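Local coordinates for protein Rho guanine nucleotide exchange factor 12 (Homo sapiens, PDB 1TXD) that acts as a guanine nucleotide exchange factor for the GTPase RhoA through its DH domain, which is followed here by a PH domain, at residues A[4-7]-A[8-12]; A[27-30]-A[31-35]; A[82-85]-A[86-89]; A[101-104]-A[105-108]; A[172-175]-A[176-179]. The protein carries 1 engineered substitution. One frame throughout, in Å; residues are numbered along the deposited sequence.

Contact 1: residues A[4-7]-A[8-12]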
loop_
_atom_site.group_PDB
_atom_site.type_symbol
_atom_site.label_atom_id
_atom_site.label_comp_id
_atom_site.label_asym_id
_atom_site.label_seq_id
_atom_site.Cartn_x
_atom_site.Cartn_y
_atom_site.Cartn_z
ATOM N N PRO A 4 -32.674 6.659 0.877
ATOM C CA PRO A 4 -31.505 7.124 1.655
ATOM C C PRO A 4 -31.571 7.060 3.210
ATOM O O PRO A 4 -30.634 6.510 3.790
ATOM C CB PRO A 4 -31.355 8.585 1.194
ATOM C CG PRO A 4 -32.746 8.978 0.672
ATOM C CD PRO A 4 -33.660 7.746 0.738
ATOM N N ASN A 5 -32.594 7.634 3.855
ATOM C CA ASN A 5 -32.720 7.616 5.328
ATOM C C ASN A 5 -33.400 6.334 5.772
ATOM O O ASN A 5 -34.188 5.758 5.012
ATOM C CB ASN A 5 -33.543 8.818 5.819
ATOM C CG ASN A 5 -33.373 9.113 7.316
ATOM O OD1 ASN A 5 -33.792 8.340 8.172
ATOM N ND2 ASN A 5 -32.798 10.272 7.624
ATOM N N TRP A 6 -33.102 5.891 6.995
ATOM C CA TRP A 6 -33.691 4.666 7.534
ATOM C C TRP A 6 -35.153 4.801 7.985
ATOM O O TRP A 6 -35.990 3.952 7.650
ATOM C CB TRP A 6 -32.889 4.138 8.717
ATOM C CG TRP A 6 -33.595 2.961 9.278
ATOM C CD1 TRP A 6 -33.710 1.716 8.708
ATOM C CD2 TRP A 6 -34.380 2.927 10.459
ATOM N NE1 TRP A 6 -34.474 0.898 9.501
ATOM C CE2 TRP A 6 -34.912 1.624 10.578
ATOM C CE3 TRP A 6 -34.668 3.859 11.456
ATOM C CZ2 TRP A 6 -35.711 1.241 11.650
ATOM C CZ3 TRP A 6 -35.456 3.484 12.509
ATOM C CH2 TRP A 6 -35.971 2.183 12.604
ATOM N N GLN A 7 -35.433 5.835 8.783
ATOM C CA GLN A 7 -36.768 6.065 9.375
ATOM C C GLN A 7 -37.819 6.403 8.305
ATOM O O GLN A 7 -39.036 6.261 8.533
ATOM C CB GLN A 7 -36.707 7.181 10.436
ATOM C CG GLN A 7 -35.683 6.924 11.554
ATOM C CD GLN A 7 -35.277 8.165 12.322
ATOM O OE1 GLN A 7 -34.849 9.160 11.723
ATOM N NE2 GLN A 7 -35.376 8.104 13.653
ATOM N N GLN A 8 -37.320 6.862 7.150
ATOM C CA GLN A 8 -38.110 7.046 5.932
ATOM C C GLN A 8 -38.721 5.736 5.429
ATOM O O GLN A 8 -39.884 5.716 5.025
ATOM C CB GLN A 8 -37.236 7.661 4.829
ATOM C CG GLN A 8 -37.932 7.858 3.473
ATOM C CD GLN A 8 -39.141 8.792 3.537
ATOM O OE1 GLN A 8 -40.249 8.395 3.178
ATOM N NE2 GLN A 8 -38.931 10.025 3.997
ATOM N N LEU A 9 -37.939 4.661 5.426
ATOM C CA LEU A 9 -38.483 3.343 5.120
ATOM C C LEU A 9 -39.662 3.051 6.043
ATOM O O LEU A 9 -40.817 3.092 5.607
ATOM C CB LEU A 9 -37.420 2.231 5.260
ATOM C CG LEU A 9 -36.453 1.971 4.088
ATOM C CD1 LEU A 9 -35.289 1.039 4.496
ATOM C CD2 LEU A 9 -37.203 1.403 2.879
ATOM N N VAL A 10 -39.363 2.811 7.322
ATOM C CA VAL A 10 -40.341 2.240 8.264
ATOM C C VAL A 10 -41.533 3.144 8.490
ATOM O O VAL A 10 -41.375 4.364 8.610
ATOM C CB VAL A 10 -39.751 1.974 9.678
ATOM C CG1 VAL A 10 -40.697 1.071 10.483
ATOM C CG2 VAL A 10 -38.357 1.362 9.604
ATOM N N SER A 11 -42.714 2.534 8.578
ATOM C CA SER A 11 -43.901 3.258 9.006
ATOM C C SER A 11 -43.593 3.952 10.347
ATOM O O SER A 11 -42.942 3.365 11.209
ATOM C CB SER A 11 -45.119 2.316 9.093
ATOM O OG SER A 11 -45.220 1.644 10.337
ATOM N N ARG A 12 -44.016 5.209 10.501
ATOM C CA ARG A 12 -43.817 5.967 11.752
ATOM C C ARG A 12 -44.528 5.326 12.948
ATOM O O ARG A 12 -44.146 5.547 14.099
ATOM C CB ARG A 12 -44.333 7.405 11.614
ATOM C CG ARG A 12 -43.713 8.210 10.486
ATOM C CD ARG A 12 -43.790 9.715 10.670
ATOM N NE ARG A 12 -45.167 10.210 10.704
ATOM C CZ ARG A 12 -45.519 11.498 10.602
ATOM N NH1 ARG A 12 -44.599 12.448 10.442
ATOM N NH2 ARG A 12 -46.803 11.839 10.658
#

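Contact 2: residues A[27-30]-A[31-35]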
loop_
_atom_site.group_PDB
_atom_site.type_symbol
_atom_site.label_atom_id
_atom_site.label_comp_id
_atom_site.label_asym_id
_atom_site.label_seq_id
_atom_site.Cartn_x
_atom_site.Cartn_y
_atom_site.Cartn_z
ATOM N N GLU A 27 -30.084 2.551 12.739
ATOM C CA GLU A 27 -29.428 3.635 12.051
ATOM C C GLU A 27 -28.001 3.246 11.670
ATOM O O GLU A 27 -27.573 3.545 10.581
ATOM C CB GLU A 27 -29.432 4.909 12.902
ATOM C CG GLU A 27 -30.689 5.786 12.745
ATOM C CD GLU A 27 -30.832 6.820 13.869
ATOM O OE1 GLU A 27 -31.940 7.378 14.092
ATOM O OE2 GLU A 27 -29.811 7.084 14.538
ATOM N N VAL A 28 -27.280 2.595 12.573
ATOM C CA VAL A 28 -25.921 2.176 12.314
ATOM C C VAL A 28 -25.825 0.944 11.397
ATOM O O VAL A 28 -24.859 0.835 10.644
ATOM C CB VAL A 28 -25.092 1.975 13.596
ATOM C CG1 VAL A 28 -24.978 3.269 14.365
ATOM C CG2 VAL A 28 -25.648 0.866 14.460
ATOM N N ILE A 29 -26.801 0.035 11.418
ATOM C CA ILE A 29 -26.824 -1.016 10.415
ATOM C C ILE A 29 -27.053 -0.373 9.047
ATOM O O ILE A 29 -26.533 -0.823 8.026
ATOM C CB ILE A 29 -27.926 -2.067 10.671
ATOM C CG1 ILE A 29 -27.542 -2.972 11.825
ATOM C CG2 ILE A 29 -28.122 -2.952 9.443
ATOM C CD1 ILE A 29 -28.701 -3.804 12.345
ATOM N N ASN A 30 -27.858 0.670 9.027
ATOM C CA ASN A 30 -28.182 1.324 7.777
ATOM C C ASN A 30 -27.039 2.142 7.202
ATOM O O ASN A 30 -26.977 2.325 5.991
ATOM C CB ASN A 30 -29.402 2.206 7.939
ATOM C CG ASN A 30 -30.628 1.485 7.593
ATOM O OD1 ASN A 30 -31.036 1.471 6.434
ATOM N ND2 ASN A 30 -31.249 0.839 8.599
ATOM N N GLU A 31 -26.169 2.629 8.090
ATOM C CA GLU A 31 -24.960 3.298 7.709
ATOM C C GLU A 31 -24.022 2.320 6.975
ATOM O O GLU A 31 -23.392 2.708 6.012
ATOM C CB GLU A 31 -24.278 3.896 8.958
ATOM C CG GLU A 31 -23.030 4.750 8.735
ATOM C CD GLU A 31 -23.275 6.026 7.938
ATOM O OE1 GLU A 31 -24.346 6.129 7.269
ATOM O OE2 GLU A 31 -22.377 6.923 7.953
ATOM N N LEU A 32 -23.932 1.080 7.453
ATOM C CA LEU A 32 -23.097 0.085 6.863
ATOM C C LEU A 32 -23.643 -0.230 5.484
ATOM O O LEU A 32 -22.887 -0.169 4.500
ATOM C CB LEU A 32 -23.032 -1.182 7.712
ATOM C CG LEU A 32 -22.541 -2.438 6.976
ATOM C CD1 LEU A 32 -21.067 -2.342 6.526
ATOM C CD2 LEU A 32 -22.747 -3.607 7.845
ATOM N N PHE A 33 -24.948 -0.467 5.395
ATOM C CA PHE A 33 -25.540 -0.763 4.108
ATOM C C PHE A 33 -25.396 0.396 3.119
ATOM O O PHE A 33 -24.936 0.175 2.026
ATOM C CB PHE A 33 -27.005 -1.185 4.220
ATOM C CG PHE A 33 -27.230 -2.491 4.979
ATOM C CD1 PHE A 33 -26.220 -3.107 5.716
ATOM C CD2 PHE A 33 -28.489 -3.079 4.979
ATOM C CE1 PHE A 33 -26.471 -4.288 6.444
ATOM C CE2 PHE A 33 -28.724 -4.251 5.688
ATOM C CZ PHE A 33 -27.704 -4.851 6.408
ATOM N N TYR A 34 -25.744 1.615 3.533
ATOM C CA TYR A 34 -25.766 2.772 2.670
ATOM C C TYR A 34 -24.377 3.130 2.099
ATOM O O TYR A 34 -24.274 3.453 0.932
ATOM C CB TYR A 34 -26.351 3.986 3.428
ATOM C CG TYR A 34 -26.426 5.263 2.602
ATOM C CD1 TYR A 34 -27.632 5.647 1.991
ATOM C CD2 TYR A 34 -25.283 6.104 2.416
ATOM C CE1 TYR A 34 -27.716 6.823 1.213
ATOM C CE2 TYR A 34 -25.358 7.257 1.630
ATOM C CZ TYR A 34 -26.587 7.612 1.037
ATOM O OH TYR A 34 -26.709 8.745 0.272
ATOM N N THR A 35 -23.344 3.110 2.939
ATOM C CA THR A 35 -22.008 3.483 2.520
ATOM C C THR A 35 -21.404 2.349 1.697
ATOM O O THR A 35 -20.487 2.590 0.958
ATOM C CB THR A 35 -21.095 3.769 3.708
ATOM O OG1 THR A 35 -21.116 2.651 4.612
ATOM C CG2 THR A 35 -21.613 4.934 4.519
#

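Contact 3: residues A[82-85]-A[86-89]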
loop_
_atom_site.group_PDB
_atom_site.type_symbol
_atom_site.label_atom_id
_atom_site.label_comp_id
_atom_site.label_asym_id
_atom_site.label_seq_id
_atom_site.Cartn_x
_atom_site.Cartn_y
_atom_site.Cartn_z
ATOM N N LEU A 82 -21.579 -8.200 -2.122
ATOM C CA LEU A 82 -21.737 -7.875 -0.735
ATOM C C LEU A 82 -22.940 -6.949 -0.553
ATOM O O LEU A 82 -23.766 -7.144 0.365
ATOM C CB LEU A 82 -20.452 -7.193 -0.226
ATOM C CG LEU A 82 -20.440 -6.708 1.222
ATOM C CD1 LEU A 82 -21.088 -7.759 2.234
ATOM C CD2 LEU A 82 -18.994 -6.359 1.601
ATOM N N ASN A 83 -23.028 -5.946 -1.429
ATOM C CA ASN A 83 -24.151 -5.044 -1.489
ATOM C C ASN A 83 -25.468 -5.780 -1.748
ATOM O O ASN A 83 -26.459 -5.430 -1.185
ATOM C CB ASN A 83 -23.934 -3.998 -2.575
ATOM C CG ASN A 83 -24.970 -2.912 -2.545
ATOM O OD1 ASN A 83 -25.677 -2.679 -3.519
ATOM N ND2 ASN A 83 -25.085 -2.259 -1.412
ATOM N N GLU A 84 -25.472 -6.798 -2.597
ATOM C CA GLU A 84 -26.681 -7.553 -2.863
ATOM C C GLU A 84 -27.110 -8.347 -1.615
ATOM O O GLU A 84 -28.300 -8.478 -1.352
ATOM C CB GLU A 84 -26.488 -8.492 -4.056
ATOM C CG GLU A 84 -26.493 -7.810 -5.422
ATOM C CD GLU A 84 -27.700 -6.886 -5.630
ATOM O OE1 GLU A 84 -28.829 -7.267 -5.229
ATOM O OE2 GLU A 84 -27.528 -5.778 -6.199
ATOM N N GLN A 85 -26.147 -8.835 -0.833
ATOM C CA GLN A 85 -26.450 -9.621 0.351
ATOM C C GLN A 85 -27.009 -8.681 1.424
ATOM O O GLN A 85 -27.839 -9.069 2.231
ATOM C CB GLN A 85 -25.199 -10.322 0.880
ATOM C CG GLN A 85 -24.646 -11.405 -0.034
ATOM C CD GLN A 85 -23.277 -11.865 0.423
ATOM O OE1 GLN A 85 -22.364 -11.062 0.574
ATOM N NE2 GLN A 85 -23.135 -13.161 0.645
ATOM N N MET A 86 -26.557 -7.444 1.422
ATOM C CA MET A 86 -27.062 -6.458 2.369
ATOM C C MET A 86 -28.496 -6.112 1.989
ATOM O O MET A 86 -29.378 -6.103 2.855
ATOM C CB MET A 86 -26.189 -5.222 2.432
ATOM C CG MET A 86 -24.925 -5.391 3.249
ATOM S SD MET A 86 -23.797 -4.112 2.770
ATOM C CE MET A 86 -22.400 -4.262 3.917
ATOM N N LYS A 87 -28.741 -5.906 0.692
ATOM C CA LYS A 87 -30.106 -5.682 0.198
ATOM C C LYS A 87 -31.075 -6.795 0.630
ATOM O O LYS A 87 -32.211 -6.509 1.004
ATOM C CB LYS A 87 -30.154 -5.502 -1.330
ATOM C CG LYS A 87 -30.256 -4.017 -1.792
ATOM C CD LYS A 87 -29.320 -3.655 -2.987
ATOM C CE LYS A 87 -29.221 -2.117 -3.186
ATOM N NZ LYS A 87 -28.312 -1.675 -4.307
ATOM N N ALA A 88 -30.608 -8.044 0.574
ATOM C CA ALA A 88 -31.420 -9.220 0.847
ATOM C C ALA A 88 -31.721 -9.328 2.320
ATOM O O ALA A 88 -32.776 -9.837 2.693
ATOM C CB ALA A 88 -30.719 -10.494 0.368
ATOM N N VAL A 89 -30.807 -8.866 3.162
ATOM C CA VAL A 89 -31.055 -8.884 4.587
ATOM C C VAL A 89 -32.274 -8.041 4.900
ATOM O O VAL A 89 -33.042 -8.408 5.771
ATOM C CB VAL A 89 -29.838 -8.441 5.437
ATOM C CG1 VAL A 89 -30.245 -8.141 6.865
ATOM C CG2 VAL A 89 -28.813 -9.504 5.452
#

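Contact 4: residues A[101-104]-A[105-108]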
loop_
_atom_site.group_PDB
_atom_site.type_symbol
_atom_site.label_atom_id
_atom_site.label_comp_id
_atom_site.label_asym_id
_atom_site.label_seq_id
_atom_site.Cartn_x
_atom_site.Cartn_y
_atom_site.Cartn_z
ATOM N N ILE A 101 -28.293 -9.770 12.815
ATOM C CA ILE A 101 -27.331 -9.563 11.721
ATOM C C ILE A 101 -25.919 -10.126 11.963
ATOM O O ILE A 101 -25.140 -10.242 11.033
ATOM C CB ILE A 101 -27.249 -8.071 11.357
ATOM C CG1 ILE A 101 -27.017 -7.912 9.872
ATOM C CG2 ILE A 101 -26.140 -7.343 12.161
ATOM C CD1 ILE A 101 -26.449 -6.609 9.505
ATOM N N GLY A 102 -25.599 -10.493 13.199
ATOM C CA GLY A 102 -24.281 -10.997 13.534
ATOM C C GLY A 102 -23.851 -12.090 12.576
ATOM O O GLY A 102 -22.722 -12.092 12.095
ATOM N N GLU A 103 -24.764 -13.007 12.276
ATOM C CA GLU A 103 -24.426 -14.181 11.505
ATOM C C GLU A 103 -24.094 -13.793 10.069
ATOM O O GLU A 103 -23.203 -14.373 9.459
ATOM C CB GLU A 103 -25.572 -15.212 11.553
ATOM C CG GLU A 103 -25.129 -16.640 11.278
ATOM C CD GLU A 103 -24.144 -17.180 12.314
ATOM O OE1 GLU A 103 -24.501 -17.224 13.523
ATOM O OE2 GLU A 103 -23.021 -17.572 11.922
ATOM N N ASP A 104 -24.806 -12.796 9.552
ATOM C CA ASP A 104 -24.533 -12.282 8.213
ATOM C C ASP A 104 -23.151 -11.628 8.174
ATOM O O ASP A 104 -22.381 -11.879 7.298
ATOM C CB ASP A 104 -25.603 -11.294 7.775
ATOM C CG ASP A 104 -26.972 -11.858 7.908
ATOM O OD1 ASP A 104 -27.241 -12.911 7.298
ATOM O OD2 ASP A 104 -27.832 -11.327 8.638
ATOM N N LEU A 105 -22.849 -10.834 9.183
ATOM C CA LEU A 105 -21.547 -10.206 9.303
ATOM C C LEU A 105 -20.430 -11.224 9.380
ATOM O O LEU A 105 -19.348 -11.009 8.839
ATOM C CB LEU A 105 -21.517 -9.309 10.529
ATOM C CG LEU A 105 -22.489 -8.130 10.511
ATOM C CD1 LEU A 105 -22.363 -7.444 11.820
ATOM C CD2 LEU A 105 -22.193 -7.162 9.399
ATOM N N LEU A 106 -20.708 -12.348 10.017
ATOM C CA LEU A 106 -19.761 -13.440 10.077
ATOM C C LEU A 106 -19.583 -14.159 8.730
ATOM O O LEU A 106 -18.484 -14.578 8.408
ATOM C CB LEU A 106 -20.150 -14.436 11.188
ATOM C CG LEU A 106 -19.766 -13.953 12.593
ATOM C CD1 LEU A 106 -20.107 -15.022 13.692
ATOM C CD2 LEU A 106 -18.288 -13.536 12.685
ATOM N N THR A 107 -20.651 -14.297 7.958
ATOM C CA THR A 107 -20.565 -14.786 6.574
ATOM C C THR A 107 -19.782 -13.844 5.628
ATOM O O THR A 107 -19.041 -14.316 4.736
ATOM C CB THR A 107 -22.004 -15.027 6.041
ATOM O OG1 THR A 107 -22.623 -16.048 6.830
ATOM C CG2 THR A 107 -21.987 -15.642 4.660
ATOM N N TRP A 108 -19.947 -12.525 5.817
ATOM C CA TRP A 108 -19.345 -11.527 4.961
ATOM C C TRP A 108 -17.853 -11.346 5.254
ATOM O O TRP A 108 -17.053 -11.178 4.324
ATOM C CB TRP A 108 -20.066 -10.172 5.093
ATOM C CG TRP A 108 -21.490 -10.243 4.753
ATOM C CD1 TRP A 108 -22.084 -11.180 3.977
ATOM C CD2 TRP A 108 -22.536 -9.345 5.165
ATOM N NE1 TRP A 108 -23.433 -10.942 3.892
ATOM C CE2 TRP A 108 -23.735 -9.814 4.595
ATOM C CE3 TRP A 108 -22.579 -8.189 5.941
ATOM C CZ2 TRP A 108 -24.972 -9.179 4.792
ATOM C CZ3 TRP A 108 -23.805 -7.560 6.141
ATOM C CH2 TRP A 108 -24.986 -8.059 5.563
#

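Contact 5: residues A[172-175]-A[176-179]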
loop_
_atom_site.group_PDB
_atom_site.type_symbol
_atom_site.label_atom_id
_atom_site.label_comp_id
_atom_site.label_asym_id
_atom_site.label_seq_id
_atom_site.Cartn_x
_atom_site.Cartn_y
_atom_site.Cartn_z
ATOM N N GLN A 172 -9.555 3.017 1.535
ATOM C CA GLN A 172 -10.231 3.824 2.558
ATOM C C GLN A 172 -11.418 3.033 3.133
ATOM O O GLN A 172 -11.633 2.992 4.334
ATOM C CB GLN A 172 -10.706 5.199 2.032
ATOM C CG GLN A 172 -11.300 6.115 3.184
ATOM C CD GLN A 172 -10.259 6.552 4.251
ATOM O OE1 GLN A 172 -9.057 6.256 4.116
ATOM N NE2 GLN A 172 -10.712 7.278 5.303
ATOM N N ARG A 173 -12.169 2.405 2.237
ATOM C CA ARG A 173 -13.301 1.567 2.573
ATOM C C ARG A 173 -12.954 0.496 3.603
ATOM O O ARG A 173 -13.679 0.261 4.578
ATOM C CB ARG A 173 -13.918 0.944 1.287
ATOM C CG ARG A 173 -15.192 0.126 1.583
ATOM C CD ARG A 173 -16.247 0.889 2.391
ATOM N NE ARG A 173 -17.511 0.155 2.502
ATOM C CZ ARG A 173 -18.504 0.514 3.322
ATOM N NH1 ARG A 173 -18.396 1.614 3.981
ATOM N NH2 ARG A 173 -19.629 -0.196 3.458
ATOM N N LEU A 174 -11.821 -0.133 3.404
ATOM C CA LEU A 174 -11.395 -1.167 4.287
ATOM C C LEU A 174 -11.033 -0.614 5.670
ATOM O O LEU A 174 -11.163 -1.330 6.622
ATOM C CB LEU A 174 -10.224 -1.905 3.689
ATOM C CG LEU A 174 -10.528 -3.271 3.121
ATOM C CD1 LEU A 174 -11.359 -3.133 1.874
ATOM C CD2 LEU A 174 -9.230 -3.842 2.783
ATOM N N THR A 175 -10.623 0.634 5.788
ATOM C CA THR A 175 -10.385 1.238 7.124
ATOM C C THR A 175 -11.707 1.477 7.860
ATOM O O THR A 175 -11.715 1.540 9.069
ATOM C CB THR A 175 -9.649 2.589 7.025
ATOM O OG1 THR A 175 -10.507 3.530 6.381
ATOM C CG2 THR A 175 -8.428 2.519 6.081
ATOM N N LYS A 176 -12.822 1.543 7.114
ATOM C CA LYS A 176 -14.141 1.878 7.658
ATOM C C LYS A 176 -14.896 0.680 8.262
ATOM O O LYS A 176 -15.635 0.816 9.226
ATOM C CB LYS A 176 -15.007 2.539 6.558
ATOM C CG LYS A 176 -14.560 3.940 6.076
ATOM C CD LYS A 176 -14.635 4.971 7.187
ATOM C CE LYS A 176 -13.908 6.291 6.859
ATOM N NZ LYS A 176 -14.479 7.048 5.708
ATOM N N TYR A 177 -14.706 -0.517 7.729
ATOM C CA TYR A 177 -15.482 -1.658 8.230
ATOM C C TYR A 177 -15.389 -1.872 9.735
ATOM O O TYR A 177 -16.413 -2.084 10.384
ATOM C CB TYR A 177 -15.115 -2.935 7.489
ATOM C CG TYR A 177 -15.642 -2.973 6.090
ATOM C CD1 TYR A 177 -17.006 -2.802 5.826
ATOM C CD2 TYR A 177 -14.808 -3.220 5.024
ATOM C CE1 TYR A 177 -17.497 -2.884 4.531
ATOM C CE2 TYR A 177 -15.311 -3.279 3.725
ATOM C CZ TYR A 177 -16.619 -3.112 3.497
ATOM O OH TYR A 177 -17.093 -3.164 2.220
ATOM N N PRO A 178 -14.198 -1.786 10.325
ATOM C CA PRO A 178 -14.093 -2.046 11.757
ATOM C C PRO A 178 -14.957 -1.116 12.607
ATOM O O PRO A 178 -15.546 -1.564 13.594
ATOM C CB PRO A 178 -12.618 -1.817 12.057
ATOM C CG PRO A 178 -11.928 -1.983 10.814
ATOM C CD PRO A 178 -12.889 -1.502 9.720
ATOM N N LEU A 179 -15.023 0.154 12.227
ATOM C CA LEU A 179 -15.697 1.172 13.016
ATOM C C LEU A 179 -17.212 0.997 12.853
ATOM O O LEU A 179 -17.973 1.016 13.821
ATOM C CB LEU A 179 -15.246 2.560 12.542
ATOM C CG LEU A 179 -13.729 2.792 12.347
ATOM C CD1 LEU A 179 -13.412 4.057 11.481
ATOM C CD2 LEU A 179 -13.048 2.847 13.757
#

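Contact 1: residues A[4-7]-A[8-12]
Trp-6 and Val-10 meet one turn apart, at the far end of the indole. The methyl CG2 of Val-10 lies 3.3 Å from CZ2 of Trp-6 and 3.6 Å from its CE2. It comes in at a slant near the rim, about CZ2 and CE2, and not over the middle of the indole. Chi1 of Trp-6 is 176°, which swings the ring away from its own N and lets its outer atoms reach the later residue. Val-10 places CG2 beside its own backbone N, on the side of the indole.

The backbone under this pair is a single short helical turn, residues 6-9, in the N-terminal segment that leads into the DH helical bundle. Asn-5 is its N-cap. OD1 of Asn-5 accepts from Gln-7 N at 3.1 Å, with the donor in the plane of the amide carbonyl. The turn itself is thinly bonded. Leu-9 N reaches Trp-6 O at 3.0 Å, but the angle of 123° makes this a weak bond. CB of Gln-8 rests 3.6 Å from Asn-5 O.

Further out, the indole lies against Gln-26 and Asn-30 of helix 20-57, and against Leu-15 and Leu-18. Its NE1 makes a weak hydrogen bond to Ser-96 O. Val-10 leans on Val-97.

Contact 2: residues A[27-30]-A[31-35]
Ile-29 and Phe-33 make the tight part of this helical turn. Their side chains lie side by side and point the same way. CG2 of Ile-29 sits over one face of the phenyl ring, 3.9 Å from its centroid and 23° off the normal, a CH-pi contact. Its closest ring atom is CZ of Phe-33, at 3.6 Å. In Ile-29 the CG1 branch runs beside the backbone N (chi1 -74°). This leaves CG2 on the carbonyl side, where the ring of the next turn stands. The same ring also comes close to the backbone: CD1 of Phe-33 is 3.3 Å from Ile-29 O. That oxygen is already bonded to Phe-33 N at 3.1 Å.

The side of Glu-31 and Tyr-34 is looser. Both are exposed and their tips reach outward. They keep just their CB atoms near the turn before: CB of Glu-31 is 3.5 Å from Val-28 O, and CB of Tyr-34 is 3.1 Å from Asn-30 O. Asn-30 itself is buried, and its ND2 bonds to Gln-26 O. Thr-35 OG1 donates to Glu-31 O at 2.7 Å and takes a bond from Arg-173 NH1.

This turn belongs to helix 20-57, a long helix of the DH bundle. Ile-184 of helix 169-186 packs on Ile-29 and Leu-32, Met-86 of helix 72-90 on Leu-32 and Phe-33, and Ile-101 on Ile-29 and Phe-33.

Contact 3: residues A[82-85]-A[86-89]
Helix 72-90 is one of the helices of the DH bundle, and two of its i to i+4 side-chain pairs meet in this contact. One is polar. NZ of Lys-87 donates to OD1 of Asn-83 at 2.9 Å. The donor is tilted 17° from the plane of the amide carbonyl, and the C=O...N angle is 143°. The lysine bends at chi2 (136°) and then runs extended, which carries its amine back along the helix to the earlier turn. CD of Lys-87 passes 3.8 Å from the same OD1 of Asn-83. Glu-84 OE2 is the nearby opposite charge, 4.6 Å from Lys-87 NZ and so beyond a salt bridge. It may still add to the pull on the amine.

The second pair is apolar. CE of Met-86 comes 4.1 Å from CD1 of Leu-82, and the two side chains cross obliquely in loose contact. CG of Met-86 lies closer to the backbone, 3.6 Å from Leu-82 O. Beneath both pairs the helix is regular, with Lys-87 N bonded to Asn-83 O at 3.0 Å.

Leu-82 and Met-86 are buried against Trp-108 of helix 102-109 and Glu-36 of helix 20-57. Asn-83 is also buried, so the lysine bonds a buried amide, while Glu-84 and part of Lys-87 face outward. This is the pattern of an amphipathic helix in an all-helical bundle, with its apolar side turned to other helices.

Contact 4: residues A[101-104]-A[105-108]
Chi1 of -59° in Trp-108 puts its CG beside the backbone N, and chi2 of -22° lays the indole back against the preceding turn. Asp-104, with chi1 -53°, turns its carboxylate away from the ring, so that CB is the side-chain atom over it. CB of Asp-104 is 4.0 Å from the centroid of the six-membered ring, over the face, a CH-pi contact. Its nearest ring atom is CZ2 of Trp-108, at 3.7 Å. Asp-104 O covers the same indole nearer its five-membered part, 3.2 Å from CG of Trp-108. This oxygen also accepts from Trp-108 N at 2.9 Å. The carboxylate itself is held from outside, by a salt bridge from OD2 to Arg-92.

On another side of the turn, CG2 of Ile-101 touches CD1 of Leu-105 at 3.8 Å. Glu-103 O is gripped twice by Thr-107, through N at 3.0 Å and OG1 at 3.2 Å. The two donors come from opposite faces of its carbonyl plane.

Beyond the turn, Leu-105 and Leu-106 lean on Ala-200 of helix 191-230, and Trp-108 on Phe-33 of helix 20-57 and Met-86 of helix 72-90. Glu-193 OE1, also of helix 191-230, accepts from the N atoms of both Ile-101 and Gly-102. Ile-101 is the N-cap residue, so these are the first turns of a short helix, 102-109, that packs within the DH bundle.

Contact 5: residues A[172-175]-A[176-179]
Arg-173 and Tyr-177 cross at about a right angle on helix 169-186, one of the helices of the DH bundle. CB of Arg-173 starts away from the next turn, but chi1 (-176°) and a bend at chi2 (52°) turn the chain toward the tyrosine. CG of Arg-173 lies 3.9 Å from Tyr-177 OH, and CD passes at a similar distance. NE of Arg-173 is 3.5 Å from CZ of the tyrosine. At the guanidinium, CZ of Arg-173 comes 3.7 Å from CE1 of Tyr-177, which lies over one of its faces. The planes are 59° apart, so this is not a flat stack. NH2 ends the chain 3.6 Å from the same CE1.

The polar ends are fixed by helix 20-57. Arg-173 NH2 forms a salt bridge with Glu-36 OE2, which also bonds to Tyr-177 OH, and NH1 bonds to Thr-35 OG1. One carboxylate oxygen thus ties both side chains to that helix, and probably balances the buried positive charge.

The backbone is less regular here. Pro-178 has no N-H to give to the turn before, and the helix kinks. Tyr-177 N reaches Arg-173 O only weakly, and that oxygen takes its shorter bond from Lys-176 N, which stands well above the carbonyl plane. On the exposed side Lys-176 crosses Gln-172 without a bond between their ends. At the proline itself, CD of Pro-178 rests 3.3 Å from Thr-175 O.

The five contacts come in series along the chain, and contacts 2 to 5 all lie in the DH domain. Each sits on a different helix: 6-9, 20-57, 72-90, 102-109 and 169-186. Contact 2 is the hub. Its centre is about 12 Å from those of contacts 1 and 3, 14 Å from contact 4 and 13 Å from contact 5, and it touches all four. Contacts 3 and 4 also touch, with centres about 11 Å apart, as do contacts 3 and 5, whereas 4 and 5 do not. Contacts 2 to 5 thus bring four helices into the DH bundle, the exchange domain of this family, and contact 1, farthest out, packs against contact 2 alone.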